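PDB 4XG1: diaminopimelate decarboxylase from Psychromonas ingrahamii, which probably catalyses the pyridoxal-phosphate-dependent decarboxylation of meso-diaminopimelate to L-lysine, the last step of lysine biosynthesis through the diaminopimelate pathway. Local coordinates for residues 85-90 against 98-103; 119-124 against 270-275; 216-221 against 235-240. All coordinates share one frame; numbering follows the deposited sequence.

Contact 1. Residues 85-90 against 98-103; sequences GELMRV and KKIVFS. With SCN (thiocyanate ion), chain E.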
# COMPACT_ATOMS: atom_id res chain seq x y z
N GLY B 85 14.74 8.99 1.60
CA GLY B 85 14.37 8.58 0.26
C GLY B 85 13.85 9.78 -0.49
O GLY B 85 14.19 9.98 -1.67
N GLU B 86 13.01 10.58 0.18
CA GLU B 86 12.44 11.77 -0.47
C GLU B 86 13.49 12.83 -0.66
O GLU B 86 13.49 13.51 -1.68
CB GLU B 86 11.21 12.31 0.28
CG GLU B 86 10.01 11.37 0.13
CD GLU B 86 8.69 11.95 0.62
OE1 GLU B 86 8.71 13.01 1.30
OE2 GLU B 86 7.62 11.37 0.32
N LEU B 87 14.38 12.96 0.29
CA LEU B 87 15.49 13.89 0.16
C LEU B 87 16.27 13.59 -1.12
O LEU B 87 16.52 14.49 -1.92
CB LEU B 87 16.42 13.79 1.37
CG LEU B 87 17.76 14.55 1.28
CD1 LEU B 87 17.54 16.04 1.10
CD2 LEU B 87 18.60 14.31 2.52
N MET B 88 16.62 12.32 -1.31
CA MET B 88 17.42 11.91 -2.49
C MET B 88 16.63 12.06 -3.77
O MET B 88 17.19 12.41 -4.80
CB MET B 88 17.94 10.48 -2.33
CG MET B 88 18.90 10.32 -1.14
SD MET B 88 20.21 11.58 -1.15
CE MET B 88 20.39 11.94 0.59
N ARG B 89 15.34 11.81 -3.72
CA ARG B 89 14.51 12.02 -4.89
C ARG B 89 14.56 13.47 -5.32
O ARG B 89 14.76 13.79 -6.48
CB ARG B 89 13.05 11.63 -4.62
CG ARG B 89 12.74 10.16 -4.80
CD ARG B 89 11.27 9.85 -4.54
NE ARG B 89 10.91 8.51 -4.97
CZ ARG B 89 10.74 8.14 -6.24
NH1 ARG B 89 10.83 9.02 -7.24
NH2 ARG B 89 10.48 6.88 -6.54
N VAL B 90 14.39 14.37 -4.36
CA VAL B 90 14.40 15.79 -4.67
C VAL B 90 15.75 16.29 -5.22
O VAL B 90 15.79 17.06 -6.16
CB VAL B 90 14.03 16.61 -3.44
CG1 VAL B 90 14.41 18.08 -3.65
CG2 VAL B 90 12.54 16.50 -3.19
N LYS B 98 18.25 23.77 -0.13
CA LYS B 98 18.08 24.88 0.78
C LYS B 98 16.62 25.21 0.92
O LYS B 98 16.27 25.91 1.84
CB LYS B 98 18.82 26.15 0.28
CG LYS B 98 20.34 26.16 0.46
CD LYS B 98 20.97 27.42 -0.18
CE LYS B 98 21.82 27.22 -1.44
NZ LYS B 98 23.28 27.00 -1.14
N LYS B 99 15.79 24.76 -0.01
CA LYS B 99 14.36 25.01 0.02
C LYS B 99 13.57 23.79 0.46
O LYS B 99 12.39 23.63 0.12
CB LYS B 99 13.88 25.45 -1.32
CG LYS B 99 14.57 26.70 -1.80
CD LYS B 99 13.83 27.29 -3.00
CE LYS B 99 14.67 28.32 -3.69
NZ LYS B 99 13.92 28.83 -4.87
N ILE B 100 14.22 22.95 1.24
CA ILE B 100 13.61 21.71 1.68
C ILE B 100 13.33 21.80 3.17
O ILE B 100 14.26 22.03 3.96
CB ILE B 100 14.54 20.51 1.48
CG1 ILE B 100 14.54 20.12 0.01
CG2 ILE B 100 14.08 19.31 2.30
CD1 ILE B 100 15.44 18.95 -0.30
N VAL B 101 12.09 21.56 3.55
CA VAL B 101 11.81 21.28 4.96
C VAL B 101 11.46 19.81 5.12
O VAL B 101 10.90 19.19 4.24
CB VAL B 101 10.72 22.22 5.52
CG1 VAL B 101 11.03 23.65 5.10
CG2 VAL B 101 9.33 21.85 5.03
N PHE B 102 11.87 19.25 6.24
CA PHE B 102 11.75 17.85 6.56
C PHE B 102 10.78 17.61 7.74
O PHE B 102 11.12 17.82 8.85
CB PHE B 102 13.15 17.36 6.88
CG PHE B 102 13.33 15.89 7.05
CD1 PHE B 102 12.35 14.97 6.82
CD2 PHE B 102 14.54 15.45 7.42
CE1 PHE B 102 12.59 13.65 6.98
CE2 PHE B 102 14.78 14.13 7.60
CZ PHE B 102 13.78 13.21 7.38
N SER B 103 9.59 17.11 7.43
CA SER B 103 8.56 16.68 8.40
C SER B 103 8.70 15.20 8.76
O SER B 103 9.49 14.48 8.14
CB SER B 103 7.16 16.93 7.83
OG SER B 103 7.07 18.14 7.07
S SCN E . 7.27 6.64 -3.83
C SCN E . 8.64 6.02 -3.72
N SCN E . 9.69 5.56 -3.63
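Leu-87 and Ile-100 bring their CA atoms to 8.2 Å, the nearest CA pair of the two segments, which places helix 84-92 beside strand 100-102 at a distance that side chains alone can bridge. The two elements belong to a beta-alpha-beta unit of the TIM barrel: strand 78-81 leads into the helix, and the helix returns the chain to the parallel strand 100-102. One methyl carries the contact. Ile-100 holds CG1 anti to its carbonyl carbon (chi1 -77°), with the chain then extended to CD1, the methyl that meets both helix residues. From the helix, Val-90 comes tip to tip, its CG1 lying 3.6 Å from Ile-100 CD1. Leu-87, one turn earlier, crosses the isoleucine at about a right angle, with Leu-87 CD1 3.9 Å from Ile-100 CD1. Ile-81 and Phe-79 of strand 78-81 also touch Leu-87 and Val-90 respectively, so the helix rests on both strands of its unit.

Arg-89 serves another face of the helix. Its chain runs extended from CG to NE, and a thiocyanate ion, probably from the crystallisation liquor, lies at the guanidinium edge close to its plane. The bonds are weak: NH2 of Arg-89 is 3.3 Å from thiocyanate N, at an N-H...N angle of 150°, and NE of Arg-89 is 3.5 Å from the same atom. NH1 forms a salt bridge to Glu-416 of the second subunit. A leucine in place of Arg-89 would probably leave that glutamate without its mate across the dimer interface and take from the thiocyanate the two weak donors NE and NH2. The chemistry is therefore divided: aliphatic methyls seat the helix on the barrel, while the charged group on another face serves the dimer.

Contact 2. Residues 119-124 against 270-275; sequences NIMCFN and KLIFEP. With LLP ((2S)-2-amino-6-[[3-hydroxy-2-methyl-5-(phosphonooxymethyl)pyridin-4-yl]methylideneamino]hexanoic acid), chain T.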
# COMPACT_ATOMS: atom_id res chain seq x y z
N ASN B 119 22.24 20.31 3.95
CA ASN B 119 22.05 21.71 4.33
C ASN B 119 20.63 22.21 4.02
O ASN B 119 20.42 23.26 3.38
CB ASN B 119 23.11 22.56 3.62
CG ASN B 119 23.09 24.00 4.04
OD1 ASN B 119 23.06 24.30 5.23
ND2 ASN B 119 23.08 24.91 3.06
N ILE B 120 19.64 21.46 4.52
CA ILE B 120 18.23 21.82 4.30
C ILE B 120 17.83 23.02 5.12
O ILE B 120 18.45 23.30 6.12
CB ILE B 120 17.26 20.67 4.60
CG1 ILE B 120 17.39 20.18 6.04
CG2 ILE B 120 17.52 19.50 3.66
CD1 ILE B 120 16.14 19.50 6.53
N MET B 121 16.76 23.68 4.68
CA MET B 121 16.18 24.82 5.37
C MET B 121 15.76 24.56 6.83
O MET B 121 16.04 25.39 7.68
CB MET B 121 14.96 25.32 4.62
CG MET B 121 14.40 26.63 5.14
SD MET B 121 13.04 27.24 4.11
CE MET B 121 13.94 27.84 2.70
N CYS B 122 15.06 23.46 7.13
CA CYS B 122 14.41 23.33 8.44
C CYS B 122 13.93 21.91 8.72
O CYS B 122 13.47 21.22 7.83
CB CYS B 122 13.22 24.32 8.52
SG CYS B 122 12.69 24.75 10.17
N PHE B 123 14.03 21.50 9.97
CA PHE B 123 13.45 20.27 10.47
C PHE B 123 12.17 20.63 11.23
O PHE B 123 12.23 21.35 12.19
CB PHE B 123 14.39 19.58 11.44
CG PHE B 123 15.63 19.04 10.80
CD1 PHE B 123 16.72 19.87 10.54
CD2 PHE B 123 15.73 17.69 10.47
CE1 PHE B 123 17.87 19.38 9.95
CE2 PHE B 123 16.88 17.18 9.89
CZ PHE B 123 17.95 18.03 9.62
N ASN B 124 11.03 20.14 10.78
CA ASN B 124 9.78 20.32 11.50
C ASN B 124 9.68 19.22 12.55
O ASN B 124 9.32 18.09 12.22
CB ASN B 124 8.61 20.27 10.54
CG ASN B 124 8.58 21.47 9.60
OD1 ASN B 124 9.11 22.54 9.94
ND2 ASN B 124 7.99 21.31 8.41
N LYS B 270 7.71 35.22 7.26
CA LYS B 270 7.73 34.41 6.06
C LYS B 270 6.78 33.23 6.20
O LYS B 270 6.86 32.48 7.16
CB LYS B 270 9.14 33.87 5.80
CG LYS B 270 9.30 33.35 4.38
CD LYS B 270 10.63 32.67 4.19
CE LYS B 270 10.96 32.50 2.74
NZ LYS B 270 12.22 31.74 2.57
N LEU B 271 5.92 33.07 5.21
CA LEU B 271 4.97 31.97 5.23
C LEU B 271 5.38 30.78 4.33
O LEU B 271 5.63 30.94 3.13
CB LEU B 271 3.60 32.46 4.78
CG LEU B 271 2.87 33.38 5.73
CD1 LEU B 271 1.57 33.78 5.07
CD2 LEU B 271 2.64 32.75 7.09
N ILE B 272 5.47 29.60 4.94
CA ILE B 272 5.73 28.39 4.22
C ILE B 272 4.46 27.56 4.13
O ILE B 272 3.75 27.38 5.11
CB ILE B 272 6.87 27.59 4.86
CG1 ILE B 272 8.19 28.35 4.65
CG2 ILE B 272 6.98 26.20 4.23
CD1 ILE B 272 9.36 27.79 5.42
N PHE B 273 4.18 27.08 2.93
CA PHE B 273 3.06 26.18 2.65
C PHE B 273 3.53 24.85 2.07
O PHE B 273 4.46 24.79 1.27
CB PHE B 273 2.13 26.81 1.63
CG PHE B 273 1.65 28.15 2.02
CD1 PHE B 273 2.40 29.28 1.74
CD2 PHE B 273 0.42 28.29 2.66
CE1 PHE B 273 1.95 30.52 2.10
CE2 PHE B 273 -0.03 29.54 3.02
CZ PHE B 273 0.74 30.65 2.74
N GLU B 274 2.82 23.79 2.44
CA GLU B 274 3.21 22.43 2.09
C GLU B 274 2.12 21.68 1.36
O GLU B 274 1.77 20.59 1.72
CB GLU B 274 3.56 21.67 3.35
CG GLU B 274 4.73 22.21 4.15
CD GLU B 274 4.95 21.46 5.44
OE1 GLU B 274 4.03 20.74 5.89
OE2 GLU B 274 6.04 21.54 6.02
N PRO B 275 1.53 22.29 0.32
CA PRO B 275 0.45 21.57 -0.31
C PRO B 275 0.91 20.30 -1.09
O PRO B 275 1.95 20.32 -1.74
CB PRO B 275 -0.13 22.60 -1.28
CG PRO B 275 1.05 23.42 -1.65
CD PRO B 275 1.82 23.54 -0.39
N1 LLP T . 2.58 18.32 5.33
C2 LLP T . 2.55 17.33 6.23
C2' LLP T . 3.39 17.44 7.48
C3 LLP T . 1.72 16.15 5.93
O3 LLP T . 1.63 15.13 6.81
C4 LLP T . 0.93 16.12 4.69
C4' LLP T . 0.02 14.99 4.31
C5 LLP T . 1.05 17.29 3.78
C6 LLP T . 1.89 18.32 4.16
C5' LLP T . 0.32 17.37 2.47
OP4 LLP T . -1.05 17.33 2.61
P LLP T . -2.07 17.48 1.39
OP1 LLP T . -1.52 16.53 0.33
OP2 LLP T . -3.49 17.22 1.94
OP3 LLP T . -2.14 18.97 1.02
N LLP T . -2.87 8.93 1.85
CA LLP T . -3.94 9.96 2.16
CB LLP T . -3.35 11.36 2.25
CG LLP T . -3.02 11.86 3.64
CD LLP T . -1.64 12.46 3.73
CE LLP T . -1.43 13.14 5.09
NZ LLP T . -0.22 13.95 5.29
C LLP T . -4.93 9.97 1.01
O LLP T . -4.75 9.32 0.00
OXT LLP T . -5.94 10.65 1.03
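Glu-274 holds CG anti to its carbonyl carbon (chi1 -62°), as Asn-124 does, and its chain is extended beyond CG, which sends the Glu-274 carboxylate into the barrel to meet the Asn-124 amide, coming from the opposite direction. They meet inside a TIM barrel: strands 122-125 and 270-273 are not sheet neighbours, each pairing with other strands, and the contact spans the interior of the parallel barrel. The end-to-end directions of the touching parts, 64° apart, agree with this.

Toward the starts of the strands the contact is apolar. Met-121, with its chain bent at chi3, slides past Ile-272 in the opposite direction, and Met-121 SD lies 3.9 Å from Ile-272 CD1. Beyond it, Met-121 CE is 4.3 Å from Lys-270 NZ, where both residues are partly exposed.

At the other end the interior is polar. ND2 of Asn-124 is 3.1 Å from OE2 of Glu-274, the amide and carboxylate planes being turned 42° apart. Asn-124 ND2 also makes a weak hydrogen bond to Asp-236 OD2, and Asn-124 O accepts from Lys-107 NZ, which helps to fix the asparagine beside the acidic groups. One carboxylate oxygen of Glu-274 thus faces the asparagine, and the other faces the bound pyridoxal-phosphate-lysine group. A glutamate at the pyridine nitrogen is characteristic of this fold-type III decarboxylase family, and Glu-274, just past the end of strand 270-273, is placed consistently with that role. The cofactor phosphate lies on the Pro-275 side, with Pro-275 CA 3.9 Å from OP3. At the ring, Glu-274 OE1 stands 2.9 Å from the pyridine N1.

Contact 3. Residues 216-221 against 235-240; sequences DKLLIL and LDLGGG. With LLP ((2S)-2-amino-6-[[3-hydroxy-2-methyl-5-(phosphonooxymethyl)pyridin-4-yl]methylideneamino]hexanoic acid), chain T.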
# COMPACT_ATOMS: atom_id res chain seq x y z
N ASP B 216 -4.26 32.17 13.48
CA ASP B 216 -4.48 33.02 14.66
C ASP B 216 -3.73 32.52 15.87
O ASP B 216 -2.96 33.25 16.48
CB ASP B 216 -5.97 33.14 14.96
CG ASP B 216 -6.74 33.97 13.90
OD1 ASP B 216 -6.07 34.61 13.05
OD2 ASP B 216 -7.99 33.97 13.90
N LYS B 217 -3.92 31.26 16.24
CA LYS B 217 -3.34 30.76 17.50
C LYS B 217 -1.88 30.61 17.43
O LYS B 217 -1.21 30.61 18.47
CB LYS B 217 -3.94 29.43 17.86
CG LYS B 217 -5.45 29.51 17.62
CD LYS B 217 -6.18 29.48 18.92
CE LYS B 217 -7.61 29.15 18.60
NZ LYS B 217 -8.39 29.00 19.84
N LEU B 218 -1.37 30.42 16.23
CA LEU B 218 0.08 30.34 16.06
C LEU B 218 0.75 31.74 16.08
O LEU B 218 1.86 31.87 16.60
CB LEU B 218 0.44 29.58 14.76
CG LEU B 218 0.00 28.12 14.70
CD1 LEU B 218 0.23 27.56 13.30
CD2 LEU B 218 0.68 27.23 15.72
N LEU B 219 0.05 32.75 15.57
CA LEU B 219 0.54 34.14 15.68
C LEU B 219 0.61 34.58 17.12
O LEU B 219 1.64 35.06 17.58
CB LEU B 219 -0.34 35.09 14.89
CG LEU B 219 -0.32 34.84 13.39
CD1 LEU B 219 -1.28 35.76 12.65
CD2 LEU B 219 1.09 35.00 12.83
N ILE B 220 -0.46 34.35 17.86
CA ILE B 220 -0.46 34.54 19.30
C ILE B 220 0.76 33.89 19.90
O ILE B 220 1.47 34.51 20.72
CB ILE B 220 -1.74 33.95 19.95
CG1 ILE B 220 -2.93 34.84 19.64
CG2 ILE B 220 -1.60 33.76 21.45
CD1 ILE B 220 -4.27 34.13 19.79
N LEU B 221 1.01 32.64 19.54
CA LEU B 221 2.16 31.91 20.11
C LEU B 221 3.49 32.54 19.70
O LEU B 221 4.45 32.52 20.48
CB LEU B 221 2.16 30.44 19.66
CG LEU B 221 3.46 29.64 19.90
CD1 LEU B 221 3.76 29.53 21.39
CD2 LEU B 221 3.39 28.24 19.31
N LEU B 235 6.81 30.87 9.43
CA LEU B 235 5.66 30.13 9.90
C LEU B 235 5.19 29.20 8.79
O LEU B 235 4.82 29.66 7.69
CB LEU B 235 4.53 31.08 10.22
CG LEU B 235 3.21 30.42 10.63
CD1 LEU B 235 3.34 29.73 11.98
CD2 LEU B 235 2.12 31.47 10.65
N ASP B 236 5.21 27.91 9.09
CA ASP B 236 4.85 26.87 8.13
C ASP B 236 3.43 26.36 8.44
O ASP B 236 3.16 25.80 9.50
CB ASP B 236 5.88 25.73 8.24
CG ASP B 236 5.70 24.64 7.17
OD1 ASP B 236 4.56 24.35 6.74
OD2 ASP B 236 6.70 24.00 6.83
N LEU B 237 2.52 26.58 7.52
CA LEU B 237 1.13 26.22 7.71
C LEU B 237 0.69 24.86 7.14
O LEU B 237 -0.50 24.56 7.06
CB LEU B 237 0.27 27.31 7.08
CG LEU B 237 0.45 28.64 7.81
CD1 LEU B 237 -0.29 29.74 7.07
CD2 LEU B 237 -0.04 28.53 9.26
N GLY B 238 1.65 24.02 6.77
CA GLY B 238 1.39 22.69 6.30
C GLY B 238 0.59 22.70 5.03
O GLY B 238 0.60 23.70 4.28
N GLY B 239 -0.03 21.56 4.73
CA GLY B 239 -0.90 21.41 3.57
C GLY B 239 -2.31 21.22 4.09
O GLY B 239 -2.65 21.78 5.14
N GLY B 240 -3.10 20.41 3.40
CA GLY B 240 -4.40 20.02 3.88
C GLY B 240 -5.56 20.57 3.07
O GLY B 240 -6.71 20.18 3.28
N1 LLP T . 2.58 18.32 5.33
C2 LLP T . 2.55 17.33 6.23
C2' LLP T . 3.39 17.44 7.48
C3 LLP T . 1.72 16.15 5.93
O3 LLP T . 1.63 15.13 6.81
C4 LLP T . 0.93 16.12 4.69
C4' LLP T . 0.02 14.99 4.31
C5 LLP T . 1.05 17.29 3.78
C6 LLP T . 1.89 18.32 4.16
C5' LLP T . 0.32 17.37 2.47
OP4 LLP T . -1.05 17.33 2.61
P LLP T . -2.07 17.48 1.39
OP1 LLP T . -1.52 16.53 0.33
OP2 LLP T . -3.49 17.22 1.94
OP3 LLP T . -2.14 18.97 1.02
N LLP T . -2.87 8.93 1.85
CA LLP T . -3.94 9.96 2.16
CB LLP T . -3.35 11.36 2.25
CG LLP T . -3.02 11.86 3.64
CD LLP T . -1.64 12.46 3.73
CE LLP T . -1.43 13.14 5.09
NZ LLP T . -0.22 13.95 5.29
C LLP T . -4.93 9.97 1.01
O LLP T . -4.75 9.32 0.00
OXT LLP T . -5.94 10.65 1.03
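Leu-218 and Leu-235 cross obliquely at the centre of the contact: Leu-235 CD1 lies 4.0 Å from Leu-218 CD1 and is equally near Leu-218 CB. The Leu-218 and Leu-237 side chains slide past each other in opposite directions, Leu-218 CD1 being 4.2 Å from Leu-237 CD2, while Leu-219 CD2 reaches Leu-235 CD2 at 4.3 Å. Leu-235 already points toward the helix, and with CG anti to the backbone N (chi1 176°) its CD1 is set against Leu-218.

Asp-236, between Leu-235 and Leu-237 in sequence, points away from the helix and shapes the chain that follows. Asp-236 OD1 accepts from Gly-238 N at 2.9 Å, met nearly along the C-O axis at an N-H...O angle of 161°, an Asx turn. The turn leads into Gly-239 and Gly-240, a glycine-rich phosphate-binding loop. Gly-240 N donates to the cofactor phosphate OP3 at 2.9 Å in a nearly straight bond (166°), and a CB on Gly-239 would run into the same oxygen. His-200 ND1 is hydrogen-bonded to Gly-239 N.

The leucines close a beta-alpha-beta unit in which helix 209-227 covers strands 192-198 and 234-236, Val-197 touching both Leu-218 and Leu-235, and strand 270-273 continues the sheet beyond.

In the fold
All three contacts are largely buried and share one parallel barrel, but they occupy different layers. Contacts 1 and 3 each press a helix against the outside of a strand through aliphatic side chains alone; contact 2 crosses the interior and adds polar groups, with a partly exposed end at Met-121 and Lys-270. The barrel sheet joins them: Phe-102 N is 3.0 Å from Cys-122 O, linking contacts 1 and 2, and Leu-235 N is 2.8 Å from Lys-270 O, linking 2 and 3. Segments 235-240 and 270-275 both meet the cofactor, and Ser-103 of contact 1 touches it too. Contact 1 alone also borders the second subunit.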